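Local coordinates for pfam DUF1093 family protein (Bacillus subtilis, PDB 3NPP) that is of unknown function, a small, mostly beta-stranded protein of the DUF1093 family that is probably exported, since its precursor appears to carry a signal sequence, at residues Q10-Q15 with E42-F47; V14-D19 with T28-D33. One frame throughout, in Å; residues are numbered along the deposited sequence.

Contact 1: residues Q10-Q15 with E42-F47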
# COMPACT_ATOMS: atom_id res chain seq x y z
N GLN A 10 -5.06 -6.45 -5.35
CA GLN A 10 -6.42 -6.76 -5.80
C GLN A 10 -6.84 -5.79 -6.87
O GLN A 10 -6.29 -4.73 -6.97
CB GLN A 10 -7.37 -6.78 -4.61
CG GLN A 10 -7.21 -8.05 -3.78
CD GLN A 10 -8.19 -8.17 -2.66
OE1 GLN A 10 -9.31 -8.59 -2.86
NE2 GLN A 10 -7.76 -7.82 -1.46
N ASP A 11 -7.72 -6.23 -7.75
CA ASP A 11 -8.27 -5.39 -8.82
C ASP A 11 -9.75 -5.48 -8.70
O ASP A 11 -10.29 -6.57 -8.81
CB ASP A 11 -7.82 -5.87 -10.18
CG ASP A 11 -6.35 -5.60 -10.42
OD1 ASP A 11 -6.00 -4.48 -10.85
OD2 ASP A 11 -5.53 -6.49 -10.15
N VAL A 12 -10.41 -4.33 -8.49
CA VAL A 12 -11.83 -4.30 -8.23
C VAL A 12 -12.52 -3.73 -9.48
O VAL A 12 -12.21 -2.64 -9.92
CB VAL A 12 -12.14 -3.46 -6.98
CG1 VAL A 12 -13.67 -3.44 -6.71
CG2 VAL A 12 -11.38 -4.04 -5.76
N TYR A 13 -13.43 -4.49 -10.04
CA TYR A 13 -14.16 -4.12 -11.26
C TYR A 13 -15.51 -3.51 -10.88
O TYR A 13 -16.22 -4.04 -10.02
CB TYR A 13 -14.36 -5.36 -12.12
CG TYR A 13 -13.03 -5.90 -12.64
CD1 TYR A 13 -12.27 -6.78 -11.86
CD2 TYR A 13 -12.51 -5.50 -13.90
CE1 TYR A 13 -11.06 -7.27 -12.30
CE2 TYR A 13 -11.28 -5.99 -14.35
CZ TYR A 13 -10.56 -6.88 -13.55
OH TYR A 13 -9.35 -7.40 -13.98
N VAL A 14 -15.82 -2.37 -11.49
CA VAL A 14 -17.03 -1.61 -11.18
C VAL A 14 -17.67 -1.10 -12.46
O VAL A 14 -17.00 -1.01 -13.52
CB VAL A 14 -16.70 -0.39 -10.27
CG1 VAL A 14 -16.17 -0.86 -8.93
CG2 VAL A 14 -15.75 0.58 -10.95
N GLN A 15 -18.96 -0.76 -12.37
CA GLN A 15 -19.61 0.04 -13.39
C GLN A 15 -19.93 1.39 -12.81
O GLN A 15 -20.41 1.48 -11.68
CB GLN A 15 -20.90 -0.65 -13.91
CG GLN A 15 -21.49 0.09 -15.12
CD GLN A 15 -22.65 -0.64 -15.77
OE1 GLN A 15 -23.37 -1.38 -15.12
NE2 GLN A 15 -22.83 -0.41 -17.05
N GLU A 42 -17.01 -6.25 -3.20
CA GLU A 42 -16.19 -5.20 -2.56
C GLU A 42 -16.88 -3.83 -2.65
O GLU A 42 -17.69 -3.62 -3.51
CB GLU A 42 -14.82 -5.04 -3.27
CG GLU A 42 -14.11 -6.28 -3.68
CD GLU A 42 -13.61 -7.13 -2.53
OE1 GLU A 42 -13.81 -6.79 -1.33
OE2 GLU A 42 -12.95 -8.14 -2.85
N GLU A 43 -16.50 -2.92 -1.78
CA GLU A 43 -16.86 -1.51 -1.92
C GLU A 43 -15.57 -0.77 -2.14
O GLU A 43 -14.62 -0.97 -1.41
CB GLU A 43 -17.56 -1.00 -0.66
CG GLU A 43 -18.14 0.46 -0.79
CD GLU A 43 -18.38 1.12 0.58
OE1 GLU A 43 -19.42 0.83 1.19
OE2 GLU A 43 -17.49 1.90 1.04
N VAL A 44 -15.54 0.09 -3.16
CA VAL A 44 -14.34 0.84 -3.47
C VAL A 44 -14.67 2.34 -3.59
O VAL A 44 -15.65 2.70 -4.22
CB VAL A 44 -13.65 0.27 -4.75
CG1 VAL A 44 -14.59 0.28 -5.97
CG2 VAL A 44 -12.34 1.00 -5.02
N THR A 45 -13.88 3.16 -2.91
CA THR A 45 -13.88 4.60 -3.05
C THR A 45 -12.61 4.99 -3.79
O THR A 45 -11.54 4.60 -3.38
CB THR A 45 -13.89 5.25 -1.68
OG1 THR A 45 -15.15 4.99 -1.08
CG2 THR A 45 -13.66 6.76 -1.76
N PHE A 46 -12.75 5.74 -4.87
CA PHE A 46 -11.63 6.17 -5.65
C PHE A 46 -11.94 7.51 -6.30
O PHE A 46 -13.11 7.96 -6.32
CB PHE A 46 -11.30 5.12 -6.70
CG PHE A 46 -12.40 4.90 -7.73
CD1 PHE A 46 -13.46 4.05 -7.46
CD2 PHE A 46 -12.36 5.55 -8.96
CE1 PHE A 46 -14.44 3.85 -8.40
CE2 PHE A 46 -13.35 5.37 -9.89
CZ PHE A 46 -14.37 4.53 -9.63
N PHE A 47 -10.90 8.16 -6.82
CA PHE A 47 -11.01 9.51 -7.40
C PHE A 47 -10.46 9.51 -8.81
O PHE A 47 -9.47 8.84 -9.07
CB PHE A 47 -10.27 10.53 -6.56
CG PHE A 47 -10.82 10.70 -5.19
CD1 PHE A 47 -10.51 9.79 -4.18
CD2 PHE A 47 -11.64 11.78 -4.88
CE1 PHE A 47 -11.02 9.94 -2.90
CE2 PHE A 47 -12.14 11.94 -3.60
CZ PHE A 47 -11.83 11.01 -2.61
O HOH W 1 -11.37 -9.23 -1.05
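Glu-42 meets two residues of strand 10-15. Its CB lies 4.0 Å from CG1 of Val-12, and its chain, bent at chi2, brings OE2 of the carboxylate close to OE1 of Gln-10. The Gln-10 amide and this carboxylate stand nearly perpendicular, their planes 77° apart, and a water joins them, donating to Gln-10 OE1 at 2.8 Å and to Glu-42 OE2 at 2.6 Å. Gln-10 OE1 also accepts from Asn-36 ND2, and Glu-42 OE1 from the N of Gly-1 of the second subunit. Strands 10-15 and 42-47 belong to different three-stranded antiparallel sheets and cross almost orthogonally, at -85° with 8.2 Å between their axes, as in orthogonal beta packing; no hydrogen bond joins them directly, and side chains make the contact, with one water at the Gln-10 end. Val-44 occupies the middle. Its CG1, set between the backbone N and the carbonyl carbon (chi1 58°), meets CG1 of Val-12 tip to tip at 3.9 Å and CG1 of Val-14 at 3.5 Å. Beyond it, Phe-46 offers CE1 to CG2 of Val-14, at 4.3 Å and oblique to the ring, while Leu-58 and Val-67, from the sheet that holds strand 10-15, also pack on Phe-46.

Contact 2: residues V14-D19 with T28-D33; sequences VQIDRD and TEYTLD
An inverse gamma turn centred on Ile-16 lets the chain leave the end of strand 9-15 and pass alongside strand 27-35, closing one margin of the hydrophobic core. A weak bond from Asp-17 N to Gln-15 O (2.8 Å) spans the turn. Leu-32 points into the bend and divides its two methyls. CD1 packs against CD1 of Ile-16 at 3.6 Å, the two side chains crossing at about a right angle, and also borders CG2 of Val-14 and the carbonyl of Gln-15. CD2 meets the residues just after the turn: in one of the two conformers of Arg-18, CB and CG cross it, CG at 3.4 Å, and NE makes a salt bridge with Asp-17 OD1 at 3.5 Å and a weak bond to Asp-17 O. With CG2 anti to the backbone N (chi1 -52° for CG1), Ile-16 sets that methyl 3.6 Å from CE2 of Tyr-30, oblique to the ring, while the carbonyl oxygen of Arg-18 lies at the ring edge. The Tyr-30 hydroxyl is hydrogen-bonded to Leu-52 N. Replacing Tyr-30 by alanine would probably leave the Ile-16 methyl without its aromatic neighbour and Leu-52 N without this acceptor. No direct hydrogen bond joins the two segments; three waters bridge them, two from backbone to backbone (Gln-15 N to Asp-33 O, Asp-19 O to Thr-31 N) and one from the Asp-17 carboxylate to Asp-33 N. The segment after strand 9-15 thus meets strand 27-35 through apolar side chains and through water rather than direct backbone pairing.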
# COMPACT_ATOMS: atom_id res chain seq x y z
N VAL A 14 -15.82 -2.37 -11.49
CA VAL A 14 -17.03 -1.61 -11.18
C VAL A 14 -17.67 -1.10 -12.46
O VAL A 14 -17.00 -1.01 -13.52
CB VAL A 14 -16.70 -0.39 -10.27
CG1 VAL A 14 -16.17 -0.86 -8.93
CG2 VAL A 14 -15.75 0.58 -10.95
N GLN A 15 -18.96 -0.76 -12.37
CA GLN A 15 -19.61 0.04 -13.39
C GLN A 15 -19.93 1.39 -12.81
O GLN A 15 -20.41 1.48 -11.68
CB GLN A 15 -20.90 -0.65 -13.91
CG GLN A 15 -21.49 0.09 -15.12
CD GLN A 15 -22.65 -0.64 -15.77
OE1 GLN A 15 -23.37 -1.38 -15.12
NE2 GLN A 15 -22.83 -0.41 -17.05
N ILE A 16 -19.75 2.45 -13.60
CA ILE A 16 -20.07 3.81 -13.16
C ILE A 16 -21.61 3.97 -13.25
O ILE A 16 -22.15 4.49 -14.25
CB ILE A 16 -19.28 4.90 -13.97
CG1 ILE A 16 -17.78 4.61 -13.99
CG2 ILE A 16 -19.50 6.32 -13.36
CD1 ILE A 16 -17.13 4.39 -12.62
N ASP A 17 -22.29 3.42 -12.24
CA ASP A 17 -23.74 3.37 -12.16
C ASP A 17 -24.33 4.23 -11.03
O ASP A 17 -25.51 4.08 -10.70
CB ASP A 17 -24.24 1.90 -12.07
CG ASP A 17 -23.78 1.15 -10.81
OD1 ASP A 17 -22.92 1.62 -9.99
OD2 ASP A 17 -24.26 0.03 -10.66
N ARG A 18 -23.51 5.13 -10.48
CA ARG A 18 -23.92 6.10 -9.47
C ARG A 18 -23.29 7.45 -9.85
O ARG A 18 -22.24 7.49 -10.54
CB ARG A 18 -23.42 5.69 -8.07
CG ARG A 18 -23.76 4.26 -7.64
CD ARG A 18 -25.24 4.04 -7.52
NE ARG A 18 -25.63 2.73 -8.02
CZ ARG A 18 -26.11 1.75 -7.27
NH1 ARG A 18 -26.26 1.93 -5.96
NH2 ARG A 18 -26.43 0.60 -7.83
N ASP A 19 -23.92 8.54 -9.42
CA ASP A 19 -23.33 9.85 -9.54
C ASP A 19 -22.03 9.91 -8.75
O ASP A 19 -21.92 9.34 -7.67
CB ASP A 19 -24.26 10.94 -8.99
CG ASP A 19 -25.36 11.31 -9.95
OD1 ASP A 19 -25.44 10.75 -11.07
OD2 ASP A 19 -26.17 12.18 -9.57
N THR A 28 -13.15 14.01 -9.01
CA THR A 28 -14.48 13.41 -8.92
C THR A 28 -14.33 12.11 -8.13
O THR A 28 -13.54 11.25 -8.49
CB THR A 28 -15.08 13.19 -10.31
OG1 THR A 28 -15.12 14.44 -11.01
CG2 THR A 28 -16.51 12.60 -10.24
N GLU A 29 -15.08 12.00 -7.03
CA GLU A 29 -15.08 10.82 -6.18
C GLU A 29 -16.21 9.87 -6.59
O GLU A 29 -17.30 10.33 -6.91
CB GLU A 29 -15.34 11.27 -4.76
CG GLU A 29 -15.15 10.16 -3.73
CD GLU A 29 -15.23 10.64 -2.30
OE1 GLU A 29 -15.52 11.85 -2.08
OE2 GLU A 29 -14.96 9.79 -1.39
N TYR A 30 -15.96 8.56 -6.57
CA TYR A 30 -16.99 7.53 -6.75
C TYR A 30 -16.85 6.54 -5.62
O TYR A 30 -15.73 6.21 -5.26
CB TYR A 30 -16.82 6.79 -8.08
CG TYR A 30 -16.98 7.70 -9.26
CD1 TYR A 30 -15.90 8.40 -9.78
CD2 TYR A 30 -18.23 7.88 -9.86
CE1 TYR A 30 -16.07 9.26 -10.89
CE2 TYR A 30 -18.39 8.74 -10.93
CZ TYR A 30 -17.30 9.43 -11.44
OH TYR A 30 -17.47 10.31 -12.50
N THR A 31 -17.97 6.13 -5.02
CA THR A 31 -18.00 5.00 -4.08
C THR A 31 -18.98 3.99 -4.64
O THR A 31 -20.18 4.25 -4.64
CB THR A 31 -18.40 5.43 -2.68
OG1 THR A 31 -17.39 6.28 -2.13
CG2 THR A 31 -18.56 4.19 -1.75
N LEU A 32 -18.47 2.86 -5.12
CA LEU A 32 -19.25 1.92 -5.89
C LEU A 32 -19.04 0.52 -5.35
O LEU A 32 -17.99 0.22 -4.80
CB LEU A 32 -18.80 1.98 -7.36
CG LEU A 32 -18.97 3.33 -8.09
CD1 LEU A 32 -18.27 3.31 -9.41
CD2 LEU A 32 -20.45 3.64 -8.27
N ASP A 33 -20.06 -0.35 -5.53
CA ASP A 33 -19.91 -1.77 -5.28
C ASP A 33 -19.29 -2.41 -6.47
O ASP A 33 -19.62 -2.06 -7.60
CB ASP A 33 -21.26 -2.45 -4.98
CG ASP A 33 -21.83 -2.03 -3.64
OD1 ASP A 33 -21.08 -1.60 -2.73
OD2 ASP A 33 -23.05 -2.16 -3.51
O HOH W 2 -20.48 -1.25 -9.92
O HOH W 3 -22.37 0.59 -7.09
O HOH W 4 -20.38 7.87 -5.84

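Overall arrangement
Contacts 1 and 2 lie 8 Å apart between centres; both use strand 9-15 and share Val-14 and Gln-15. Strand 9-15, an outer strand of one antiparallel sheet, comes first of the three in the chain; strands 27-35 and 41-48, neighbours in the other sheet, follow in that order. Contact 1 sits about 2 Å from the centre of the chain, contact 2 about 8 Å from it, where burial is only partial. Their second segments are joined by probable hydrogen bonds, Phe-46 O with Tyr-30 N and the hydroxyls of Thr-45 and Thr-31. Contact 1 packs one sheet across the other, contact 2 adds the segment after strand 9-15 at its side, and strand 41-48 continues the sheet into the second subunit.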